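Local structure of cytochrome P450 CYP260B1 (Sorangium cellulosum, 5HIW) at residues A[29-34]-A[291-296]; A[49-54]-A[278-283]; A[185-190]-A[198-203]. The protein belongs to the cytochrome P450 family and holds one iron protoporphyrin IX inside a largely helical, single-chain fold. One frame throughout, in Å; residues are numbered along the deposited sequence.

Interaction 1 (A[29-34]-A[291-296])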
loop_
_atom_site.group_PDB
_atom_site.type_symbol
_atom_site.label_atom_id
_atom_site.label_comp_id
_atom_site.label_asym_id
_atom_site.label_seq_id
_atom_site.Cartn_x
_atom_site.Cartn_y
_atom_site.Cartn_z
ATOM N N HIS A 29 -14.222 -21.401 9.262
ATOM C CA HIS A 29 -14.600 -20.400 10.280
ATOM C C HIS A 29 -14.206 -18.998 9.740
ATOM O O HIS A 29 -13.075 -18.802 9.373
ATOM C CB HIS A 29 -13.830 -20.562 11.620
ATOM C CG HIS A 29 -13.886 -21.943 12.216
ATOM N ND1 HIS A 29 -13.058 -22.956 11.794
ATOM C CD2 HIS A 29 -14.683 -22.478 13.173
ATOM C CE1 HIS A 29 -13.370 -24.074 12.444
ATOM N NE2 HIS A 29 -14.342 -23.800 13.299
ATOM N N SER A 30 -15.095 -18.036 9.877
ATOM C CA SER A 30 -14.754 -16.659 9.580
ATOM C C SER A 30 -13.780 -16.024 10.567
ATOM O O SER A 30 -12.799 -15.373 10.144
ATOM C CB SER A 30 -16.045 -15.828 9.470
ATOM O OG SER A 30 -15.735 -14.476 9.083
ATOM N N VAL A 31 -14.042 -16.205 11.861
ATOM C CA VAL A 31 -13.279 -15.605 12.962
ATOM C C VAL A 31 -12.531 -16.704 13.739
ATOM O O VAL A 31 -13.123 -17.726 14.118
ATOM C CB VAL A 31 -14.229 -14.788 13.899
ATOM C CG1 VAL A 31 -13.454 -14.057 14.962
ATOM C CG2 VAL A 31 -15.053 -13.801 13.105
ATOM N N TYR A 32 -11.246 -16.519 13.934
ATOM C CA TYR A 32 -10.351 -17.549 14.484
ATOM C C TYR A 32 -9.192 -16.823 15.052
ATOM O O TYR A 32 -8.974 -15.639 14.719
ATOM C CB TYR A 32 -9.955 -18.578 13.430
ATOM C CG TYR A 32 -8.802 -18.131 12.603
ATOM C CD1 TYR A 32 -9.013 -17.292 11.509
ATOM C CD2 TYR A 32 -7.527 -18.469 12.917
ATOM C CE1 TYR A 32 -7.946 -16.808 10.749
ATOM C CE2 TYR A 32 -6.465 -18.004 12.180
ATOM C CZ TYR A 32 -6.702 -17.165 11.061
ATOM O OH TYR A 32 -5.666 -16.591 10.377
ATOM N N PHE A 33 -8.435 -17.451 15.949
ATOM C CA PHE A 33 -7.324 -16.784 16.576
ATOM C C PHE A 33 -6.163 -17.362 15.843
ATOM O O PHE A 33 -5.944 -18.592 15.821
ATOM C CB PHE A 33 -7.254 -17.063 18.106
ATOM C CG PHE A 33 -6.123 -16.415 18.818
ATOM C CD1 PHE A 33 -4.843 -16.958 18.811
ATOM C CD2 PHE A 33 -6.327 -15.258 19.554
ATOM C CE1 PHE A 33 -3.831 -16.319 19.466
ATOM C CE2 PHE A 33 -5.287 -14.616 20.205
ATOM C CZ PHE A 33 -4.023 -15.151 20.168
ATOM N N ASP A 34 -5.395 -16.476 15.222
ATOM C CA ASP A 34 -4.186 -16.894 14.548
ATOM C C ASP A 34 -3.023 -16.844 15.510
ATOM O O ASP A 34 -2.610 -15.805 15.970
ATOM C CB ASP A 34 -3.881 -16.011 13.335
ATOM C CG ASP A 34 -2.873 -16.628 12.440
ATOM O OD1 ASP A 34 -1.683 -16.612 12.797
ATOM O OD2 ASP A 34 -3.274 -17.181 11.387
ATOM N N GLU A 291 -18.628 -15.445 17.267
ATOM C CA GLU A 291 -17.639 -15.482 18.251
ATOM C C GLU A 291 -17.771 -14.177 18.960
ATOM O O GLU A 291 -18.132 -13.166 18.338
ATOM C CB GLU A 291 -16.280 -15.626 17.602
ATOM C CG GLU A 291 -16.125 -16.902 16.781
ATOM C CD GLU A 291 -16.090 -18.196 17.617
ATOM O OE1 GLU A 291 -15.721 -18.163 18.797
ATOM O OE2 GLU A 291 -16.396 -19.262 17.068
ATOM N N THR A 292 -17.436 -14.201 20.248
ATOM C CA THR A 292 -17.492 -13.032 21.090
ATOM C C THR A 292 -16.175 -12.386 21.180
ATOM O O THR A 292 -15.133 -13.039 21.391
ATOM C CB THR A 292 -17.965 -13.422 22.500
ATOM O OG1 THR A 292 -19.381 -13.557 22.437
ATOM C CG2 THR A 292 -17.560 -12.369 23.554
ATOM N N LEU A 293 -16.228 -11.076 21.030
ATOM C CA LEU A 293 -15.063 -10.271 21.063
ATOM C C LEU A 293 -15.217 -9.296 22.216
ATOM O O LEU A 293 -16.031 -8.385 22.166
ATOM C CB LEU A 293 -14.910 -9.562 19.706
ATOM C CG LEU A 293 -14.937 -10.539 18.498
ATOM C CD1 LEU A 293 -14.994 -9.788 17.178
ATOM C CD2 LEU A 293 -13.701 -11.431 18.537
ATOM N N ALA A 294 -14.443 -9.520 23.269
ATOM C CA ALA A 294 -14.448 -8.641 24.440
ATOM C C ALA A 294 -14.034 -7.205 24.085
ATOM O O ALA A 294 -13.105 -7.015 23.267
ATOM C CB ALA A 294 -13.492 -9.197 25.482
ATOM N N ALA A 295 -14.694 -6.207 24.693
ATOM C CA ALA A 295 -14.125 -4.848 24.721
ATOM C C ALA A 295 -12.630 -4.957 24.971
ATOM O O ALA A 295 -12.196 -5.737 25.799
ATOM C CB ALA A 295 -14.792 -3.992 25.781
ATOM N N GLY A 296 -11.814 -4.228 24.237
ATOM C CA GLY A 296 -10.368 -4.266 24.436
ATOM C C GLY A 296 -9.578 -5.230 23.530
ATOM O O GLY A 296 -8.400 -5.161 23.471
HETATM O O HOH W 1 -15.241 -19.265 14.466
#

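Interaction 2 (A[49-54]-A[278-283]). With HEM (protoporphyrin IX containing Fe), chain B.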
loop_
_atom_site.group_PDB
_atom_site.type_symbol
_atom_site.label_atom_id
_atom_site.label_comp_id
_atom_site.label_asym_id
_atom_site.label_seq_id
_atom_site.Cartn_x
_atom_site.Cartn_y
_atom_site.Cartn_z
ATOM N N VAL A 49 -16.288 -6.270 5.827
ATOM C CA VAL A 49 -17.017 -5.046 5.421
ATOM C C VAL A 49 -17.875 -4.505 6.535
ATOM O O VAL A 49 -17.891 -3.286 6.804
ATOM C CB VAL A 49 -17.785 -5.328 4.145
ATOM C CG1 VAL A 49 -18.770 -4.224 3.800
ATOM C CG2 VAL A 49 -16.783 -5.585 2.974
ATOM N N ALA A 50 -18.575 -5.412 7.225
ATOM C CA ALA A 50 -19.365 -4.999 8.416
ATOM C C ALA A 50 -18.527 -4.324 9.506
ATOM O O ALA A 50 -18.927 -3.287 10.093
ATOM C CB ALA A 50 -20.119 -6.234 8.969
ATOM N N VAL A 51 -17.363 -4.911 9.851
ATOM C CA VAL A 51 -16.480 -4.300 10.829
ATOM C C VAL A 51 -16.062 -2.939 10.338
ATOM O O VAL A 51 -16.054 -1.986 11.132
ATOM C CB VAL A 51 -15.199 -5.115 11.114
ATOM C CG1 VAL A 51 -14.231 -4.321 11.968
ATOM C CG2 VAL A 51 -15.581 -6.418 11.831
ATOM N N LEU A 52 -15.598 -2.871 9.080
ATOM C CA LEU A 52 -15.136 -1.555 8.554
ATOM C C LEU A 52 -16.265 -0.473 8.557
ATOM O O LEU A 52 -15.978 0.708 8.760
ATOM C CB LEU A 52 -14.588 -1.729 7.134
ATOM C CG LEU A 52 -13.248 -2.499 7.025
ATOM C CD1 LEU A 52 -12.983 -2.744 5.542
ATOM C CD2 LEU A 52 -12.116 -1.771 7.779
ATOM N N ARG A 53 -17.505 -0.881 8.310
ATOM C CA ARG A 53 -18.656 0.018 8.383
ATOM C C ARG A 53 -18.909 0.582 9.800
ATOM O O ARG A 53 -19.261 1.722 9.942
ATOM C CB ARG A 53 -19.926 -0.695 7.868
ATOM C CG ARG A 53 -21.162 0.177 7.817
ATOM C CD ARG A 53 -22.333 -0.486 7.088
ATOM N NE ARG A 53 -23.103 0.507 6.325
ATOM C CZ ARG A 53 -22.758 1.008 5.129
ATOM N NH1 ARG A 53 -21.643 0.628 4.497
ATOM N NH2 ARG A 53 -23.537 1.908 4.553
ATOM N N ASP A 54 -18.741 -0.209 10.850
ATOM C CA ASP A 54 -19.042 0.246 12.196
ATOM C C ASP A 54 -17.781 0.786 12.867
ATOM O O ASP A 54 -17.100 0.080 13.660
ATOM C CB ASP A 54 -19.627 -0.931 12.995
ATOM C CG ASP A 54 -20.138 -0.530 14.372
ATOM O OD1 ASP A 54 -19.887 0.585 14.846
ATOM O OD2 ASP A 54 -20.770 -1.382 15.003
ATOM N N ILE A 278 -5.496 -5.261 8.092
ATOM C CA ILE A 278 -5.478 -4.090 8.914
ATOM C C ILE A 278 -6.105 -4.440 10.247
ATOM O O ILE A 278 -6.827 -5.474 10.385
ATOM C CB ILE A 278 -6.234 -2.898 8.302
ATOM C CG1 ILE A 278 -7.580 -3.340 7.835
ATOM C CG2 ILE A 278 -5.413 -2.251 7.210
ATOM C CD1 ILE A 278 -8.364 -2.271 7.121
ATOM N N VAL A 279 -5.878 -3.555 11.209
ATOM C CA VAL A 279 -6.210 -3.843 12.548
ATOM C C VAL A 279 -7.270 -2.833 13.081
ATOM O O VAL A 279 -7.278 -1.669 12.675
ATOM C CB VAL A 279 -4.938 -3.736 13.403
ATOM C CG1 VAL A 279 -5.317 -3.894 14.845
ATOM C CG2 VAL A 279 -3.901 -4.790 12.936
ATOM N N ARG A 280 -8.190 -3.336 13.910
ATOM C CA ARG A 280 -9.188 -2.529 14.676
ATOM C C ARG A 280 -9.178 -2.873 16.178
ATOM O O ARG A 280 -8.683 -3.951 16.574
ATOM C CB ARG A 280 -10.565 -2.765 14.085
ATOM C CG ARG A 280 -10.734 -2.311 12.609
ATOM C CD ARG A 280 -10.764 -0.785 12.575
ATOM N NE ARG A 280 -11.006 -0.138 11.300
ATOM C CZ ARG A 280 -10.067 0.202 10.396
ATOM N NH1 ARG A 280 -10.417 0.820 9.293
ATOM N NH2 ARG A 280 -8.804 -0.153 10.580
ATOM N N PHE A 281 -9.701 -1.940 16.964
ATOM C CA PHE A 281 -9.762 -1.977 18.441
ATOM C C PHE A 281 -11.226 -2.104 18.805
ATOM O O PHE A 281 -12.059 -1.354 18.303
ATOM C CB PHE A 281 -9.165 -0.742 19.059
ATOM C CG PHE A 281 -9.241 -0.759 20.586
ATOM C CD1 PHE A 281 -10.402 -0.318 21.238
ATOM C CD2 PHE A 281 -8.225 -1.342 21.342
ATOM C CE1 PHE A 281 -10.528 -0.387 22.622
ATOM C CE2 PHE A 281 -8.326 -1.379 22.745
ATOM C CZ PHE A 281 -9.482 -0.923 23.372
ATOM N N VAL A 282 -11.566 -3.123 19.626
ATOM C CA VAL A 282 -12.986 -3.393 19.913
ATOM C C VAL A 282 -13.374 -2.560 21.129
ATOM O O VAL A 282 -12.907 -2.836 22.223
ATOM C CB VAL A 282 -13.219 -4.869 20.167
ATOM C CG1 VAL A 282 -14.649 -5.134 20.411
ATOM C CG2 VAL A 282 -12.775 -5.669 18.969
ATOM N N GLU A 283 -14.154 -1.509 20.892
ATOM C CA GLU A 283 -14.432 -0.485 21.895
ATOM C C GLU A 283 -15.512 -0.973 22.881
ATOM O O GLU A 283 -15.513 -0.594 24.016
ATOM C CB GLU A 283 -14.871 0.815 21.198
ATOM C CG GLU A 283 -13.764 1.561 20.429
ATOM C CD GLU A 283 -12.733 2.229 21.303
ATOM O OE1 GLU A 283 -13.035 2.302 22.502
ATOM O OE2 GLU A 283 -11.632 2.710 20.835
HETATM C CHA HEM B . -5.300 4.203 4.358
HETATM C CHB HEM B . -3.625 0.609 1.545
HETATM C CHC HEM B . -1.123 3.790 -1.034
HETATM C CHD HEM B . -2.037 7.073 2.333
HETATM C C1A HEM B . -5.133 2.970 3.794
HETATM C C2A HEM B . -5.777 1.770 4.200
HETATM C C3A HEM B . -5.336 0.763 3.384
HETATM C C4A HEM B . -4.320 1.323 2.543
HETATM C CMA HEM B . -5.752 -0.720 3.469
HETATM C CAA HEM B . -6.882 1.655 5.245
HETATM C CBA HEM B . -6.266 1.637 6.654
HETATM C CGA HEM B . -7.255 1.267 7.704
HETATM O O1A HEM B . -8.502 1.293 7.443
HETATM O O2A HEM B . -6.848 0.748 8.774
HETATM C C1B HEM B . -2.776 1.134 0.648
HETATM C C2B HEM B . -2.226 0.363 -0.433
HETATM C C3B HEM B . -1.523 1.291 -1.177
HETATM C C4B HEM B . -1.624 2.597 -0.522
HETATM C CMB HEM B . -2.300 -1.145 -0.733
HETATM C CAB HEM B . -0.766 0.895 -2.339
HETATM C CBB HEM B . 0.166 1.518 -2.978
HETATM C C1C HEM B . -1.155 4.997 -0.336
HETATM C C2C HEM B . -0.522 6.181 -0.833
HETATM C C3C HEM B . -0.782 7.106 0.140
HETATM C C4C HEM B . -1.503 6.488 1.206
HETATM C CMC HEM B . 0.215 6.182 -2.151
HETATM C CAC HEM B . -0.393 8.529 0.161
HETATM C CBC HEM B . -0.245 9.207 -0.967
HETATM C C1D HEM B . -3.019 6.508 3.138
HETATM C C2D HEM B . -3.605 7.310 4.245
HETATM C C3D HEM B . -4.504 6.520 4.819
HETATM C C4D HEM B . -4.487 5.270 4.044
HETATM C CMD HEM B . -3.202 8.697 4.705
HETATM C CAD HEM B . -5.468 6.858 5.969
HETATM C CBD HEM B . -6.770 7.344 5.362
HETATM C CGD HEM B . -7.807 7.750 6.418
HETATM O O1D HEM B . -7.764 7.320 7.612
HETATM O O2D HEM B . -8.769 8.531 6.113
HETATM N NA HEM B . -4.247 2.658 2.740
HETATM N NB HEM B . -2.498 2.446 0.468
HETATM N NC HEM B . -1.778 5.187 0.818
HETATM N ND HEM B . -3.570 5.271 3.070
HETATM FE FE HEM B . -3.074 3.906 1.781
HETATM O O HOH W 2 -14.003 -0.344 11.642
HETATM O O HOH W 3 -13.523 2.072 10.000
HETATM O O HOH W 4 -1.361 3.309 3.187
#

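Interaction 3 (A[185-190]-A[198-203])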
loop_
_atom_site.group_PDB
_atom_site.type_symbol
_atom_site.label_atom_id
_atom_site.label_comp_id
_atom_site.label_asym_id
_atom_site.label_seq_id
_atom_site.Cartn_x
_atom_site.Cartn_y
_atom_site.Cartn_z
ATOM N N ARG A 185 10.056 21.125 7.517
ATOM C CA ARG A 185 9.865 22.502 8.021
ATOM C C ARG A 185 10.591 23.499 7.210
ATOM O O ARG A 185 10.042 24.525 6.871
ATOM C CB ARG A 185 10.383 22.661 9.435
ATOM C CG ARG A 185 9.288 22.656 10.433
ATOM C CD ARG A 185 9.821 22.657 11.845
ATOM N NE ARG A 185 8.676 22.384 12.705
ATOM C CZ ARG A 185 8.483 21.265 13.392
ATOM N NH1 ARG A 185 9.399 20.297 13.395
ATOM N NH2 ARG A 185 7.383 21.140 14.120
ATOM N N GLU A 186 11.849 23.250 6.944
ATOM C CA GLU A 186 12.636 24.201 6.190
ATOM C C GLU A 186 12.045 24.442 4.814
ATOM O O GLU A 186 11.972 25.571 4.333
ATOM C CB GLU A 186 14.040 23.689 6.059
ATOM C CG GLU A 186 14.874 24.454 5.059
ATOM C CD GLU A 186 16.295 23.960 5.112
ATOM O OE1 GLU A 186 16.463 22.774 5.441
ATOM O OE2 GLU A 186 17.227 24.747 4.874
ATOM N N ILE A 187 11.638 23.344 4.155
ATOM C CA ILE A 187 10.988 23.449 2.868
ATOM C C ILE A 187 9.634 24.182 3.009
ATOM O O ILE A 187 9.308 25.034 2.198
ATOM C CB ILE A 187 10.810 22.025 2.249
ATOM C CG1 ILE A 187 12.165 21.432 1.922
ATOM C CG2 ILE A 187 10.018 22.113 0.938
ATOM C CD1 ILE A 187 12.157 19.900 1.903
ATOM N N ALA A 188 8.827 23.795 3.981
ATOM C CA ALA A 188 7.495 24.411 4.166
ATOM C C ALA A 188 7.557 25.949 4.482
ATOM O O ALA A 188 6.710 26.783 4.006
ATOM C CB ALA A 188 6.748 23.722 5.242
ATOM N N GLU A 189 8.555 26.323 5.271
ATOM C CA GLU A 189 8.771 27.761 5.553
ATOM C C GLU A 189 9.150 28.596 4.317
ATOM O O GLU A 189 8.759 29.749 4.248
ATOM C CB GLU A 189 9.766 27.921 6.703
ATOM C CG GLU A 189 9.173 27.337 7.991
ATOM C CD GLU A 189 10.183 27.190 9.114
ATOM O OE1 GLU A 189 11.397 27.324 8.818
ATOM O OE2 GLU A 189 9.759 26.910 10.280
ATOM N N ARG A 190 9.883 28.024 3.344
ATOM C CA ARG A 190 10.245 28.698 2.098
ATOM C C ARG A 190 9.028 28.990 1.179
ATOM O O ARG A 190 9.075 29.879 0.278
ATOM C CB ARG A 190 11.237 27.859 1.294
ATOM C CG ARG A 190 12.671 27.915 1.801
ATOM C CD ARG A 190 13.683 27.436 0.779
ATOM N NE ARG A 190 13.325 27.839 -0.597
ATOM C CZ ARG A 190 13.389 29.080 -1.105
ATOM N NH1 ARG A 190 13.784 30.113 -0.360
ATOM N NH2 ARG A 190 13.018 29.303 -2.362
ATOM N N THR A 198 5.404 22.167 -6.105
ATOM C CA THR A 198 5.414 20.760 -5.709
ATOM C C THR A 198 4.156 20.416 -5.013
ATOM O O THR A 198 3.349 21.305 -4.640
ATOM C CB THR A 198 6.569 20.499 -4.736
ATOM O OG1 THR A 198 6.252 21.166 -3.508
ATOM C CG2 THR A 198 7.914 20.893 -5.343
ATOM N N LEU A 199 3.971 19.118 -4.732
ATOM C CA LEU A 199 2.821 18.736 -3.998
ATOM C C LEU A 199 2.897 19.341 -2.586
ATOM O O LEU A 199 1.861 19.723 -2.031
ATOM C CB LEU A 199 2.687 17.210 -3.903
ATOM C CG LEU A 199 1.459 16.661 -3.179
ATOM C CD1 LEU A 199 0.133 17.135 -3.840
ATOM C CD2 LEU A 199 1.579 15.149 -3.148
ATOM N N LEU A 200 4.116 19.469 -2.026
ATOM C CA LEU A 200 4.219 19.984 -0.650
ATOM C C LEU A 200 3.722 21.399 -0.791
ATOM O O LEU A 200 3.024 21.921 0.081
ATOM C CB LEU A 200 5.657 19.920 -0.069
ATOM C CG LEU A 200 5.721 20.582 1.311
ATOM C CD1 LEU A 200 6.858 19.960 2.130
ATOM C CD2 LEU A 200 5.957 22.094 1.160
ATOM N N GLY A 201 4.042 22.035 -1.879
ATOM C CA GLY A 201 3.405 23.375 -2.154
ATOM C C GLY A 201 1.875 23.482 -2.207
ATOM O O GLY A 201 1.298 24.412 -1.621
ATOM N N GLU A 202 1.199 22.549 -2.880
ATOM C CA GLU A 202 -0.270 22.483 -2.884
ATOM C C GLU A 202 -0.761 22.231 -1.450
ATOM O O GLU A 202 -1.834 22.694 -1.058
ATOM C CB GLU A 202 -0.826 21.284 -3.708
ATOM C CG GLU A 202 -0.553 21.271 -5.220
ATOM C CD GLU A 202 -1.677 21.874 -6.034
ATOM O OE1 GLU A 202 -2.774 22.063 -5.443
ATOM O OE2 GLU A 202 -1.452 22.096 -7.246
ATOM N N ILE A 203 -0.023 21.472 -0.658
ATOM C CA ILE A 203 -0.517 21.150 0.698
ATOM C C ILE A 203 -0.471 22.431 1.552
ATOM O O ILE A 203 -1.412 22.747 2.303
ATOM C CB ILE A 203 0.335 20.050 1.362
ATOM C CG1 ILE A 203 -0.040 18.682 0.834
ATOM C CG2 ILE A 203 0.115 20.002 2.833
ATOM C CD1 ILE A 203 1.116 17.694 0.894
#

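Interaction 1 (A[29-34]-A[291-296])
V31 and E291 meet through the carbon parts of their side chains, and a water then joins their oxygens, a compact example of how one glutamate can pack its carbons on a valine and reach that residue's carbonyl through a water. V31 belongs to strand 31-34 of the large mixed sheet, whereas E291 begins strand 291-293, one arm of a small antiparallel hairpin whose other arm is 286-288. The two side chains run past one another with reversed headings. Starting at the backbone, E291 CB faces V31 CG1 at 4.2 Å. The next carbon comes slightly closer, E291 CG resting 4.0 Å from V31 CB and also passing near V31 O. With chi1 at -61°, CG is set beside E291's own backbone N and opposite the carbonyl carbon; a second bend, chi2 -69°, then carries the carboxylate off the valine. At the tip, OE2 of E291 accepts a hydrogen bond of 2.8 Å from water 1. The same water gives its other proton to V31 O at 2.6 Å. Further along, V31 CG1 approaches L293 CD2 at 4.4 Å, a loose apolar touch. I288, from the hairpin's other strand, packs on both V31 and L293 and fills out this hydrophobic side. The imidazole of H29 lies near the acid, NE2 to OE2 of E291 being 6.2 Å, too far for a salt bridge. The chemistry implies a modest union: the valine's CB and CG1 pack on the CB and CG methylenes of E291, while one bridging water supplies a polar link between strand and hairpin.

Interaction 2 (A[49-54]-A[278-283])
One propionate of the haem in this cytochrome P450 is held where helix 45-53, helix B by its place in the chain, passes strand 277-282, with L52 and V51 meeting I278 and R280. The axes of helix segment 49-53 and strand segment 278-282 approach to 10.4 Å at 59°. R280 grips this propionate with both ends of its guanidinium: NH1 donates to HEM O1A at 2.7 Å and NH2 to HEM O2A at 2.8 Å, each nearly straight at 173°. A turn at chi2 (-72°) helps bring the guanidinium round to the propionate while R280 CG stays against V51 CG1 at 4.1 Å. NH2 also donates to V279 O at 3.0 Å, coming from above the plane of that carbonyl; NE donates to water 2, and NH1 has a weak bond to water 3. These waters donate to V51 O and L52 O, so the helix end is wired to the arginine through solvent. L52 crosses R280 at about a right angle and lays CD2 over one guanidinium face, 3.4 Å from NH1. That methyl also touches I278 CD1 at 3.8 Å, itself 3.6 Å from HEM O1A. Held by several bonds, the guanidinium probably offsets the propionate's negative charge. Y63, H80, R84 and H336 add further hydrogen bonds to the haem. A strand arginine paired with a haem propionate is a familiar feature of the P450 fold.

Interaction 3 (A[185-190]-A[198-203])
I187 and L200 lean across each other at a slant, joining two consecutive helices of the P450 fold: helix 167-191 and helix 199-209, which by their order along the chain correspond to helices G and H. The CG of L200 stands anti to the backbone N (chi1 175°), which extends the branched end from helix 199-209 toward the other helix, where the fork of its two methyls meets the isoleucine. The branch that answers is the short one: I187 CG2 lies 4.0 Å from L200 CD1. It is almost as close to the second methyl, L200 CD2, at 4.1 Å, so a single isoleucine methyl sits against both prongs of the leucine. CD2 serves a second neighbour as well, approaching A188 CA at 4.1 Å. At A188, with its small side chain, the leucine meets the main chain, CA being nearer than CB, which is 4.5 Å from L200 CD2. The packing is wholly apolar. L200 is further enclosed by L184 of helix 167-191, by F140, and by C218 and V222 of helix 218-229, so L200 is buried among several helices, while I187 remains partly exposed. On the far side of helix 199-209, E202 makes salt bridges with R94 and R98 of helix 93-113. The helix that presents L200 is capped at its start: T198 is its N-cap, and the hydroxyl oxygen OG1 of T198 accepts from G201 N at 2.9 Å, with an N-H...O angle of 166°.

From the N terminus, the chain passes through 29-34, 49-54 and later 185-190. Interaction 3 closes the first and shortest loop, when 198-203 folds back onto the helix just left. Interaction 2 closes next at 278-283, tying helix 45-53 to strand 277-282, and interaction 1 last at 291-296, tying strand 31-34 to the hairpin 286-293; the three loops nest and none cross. Interactions 1 and 2 lie close together, their centres 12 Å apart, and reach the same mixed sheet; G296 N and V282 O, at 2.7 Å, probably hydrogen-bond between them. Interaction 3 joins helices on the opposite side of the chain's centre from interaction 1, about 44 Å away between centres.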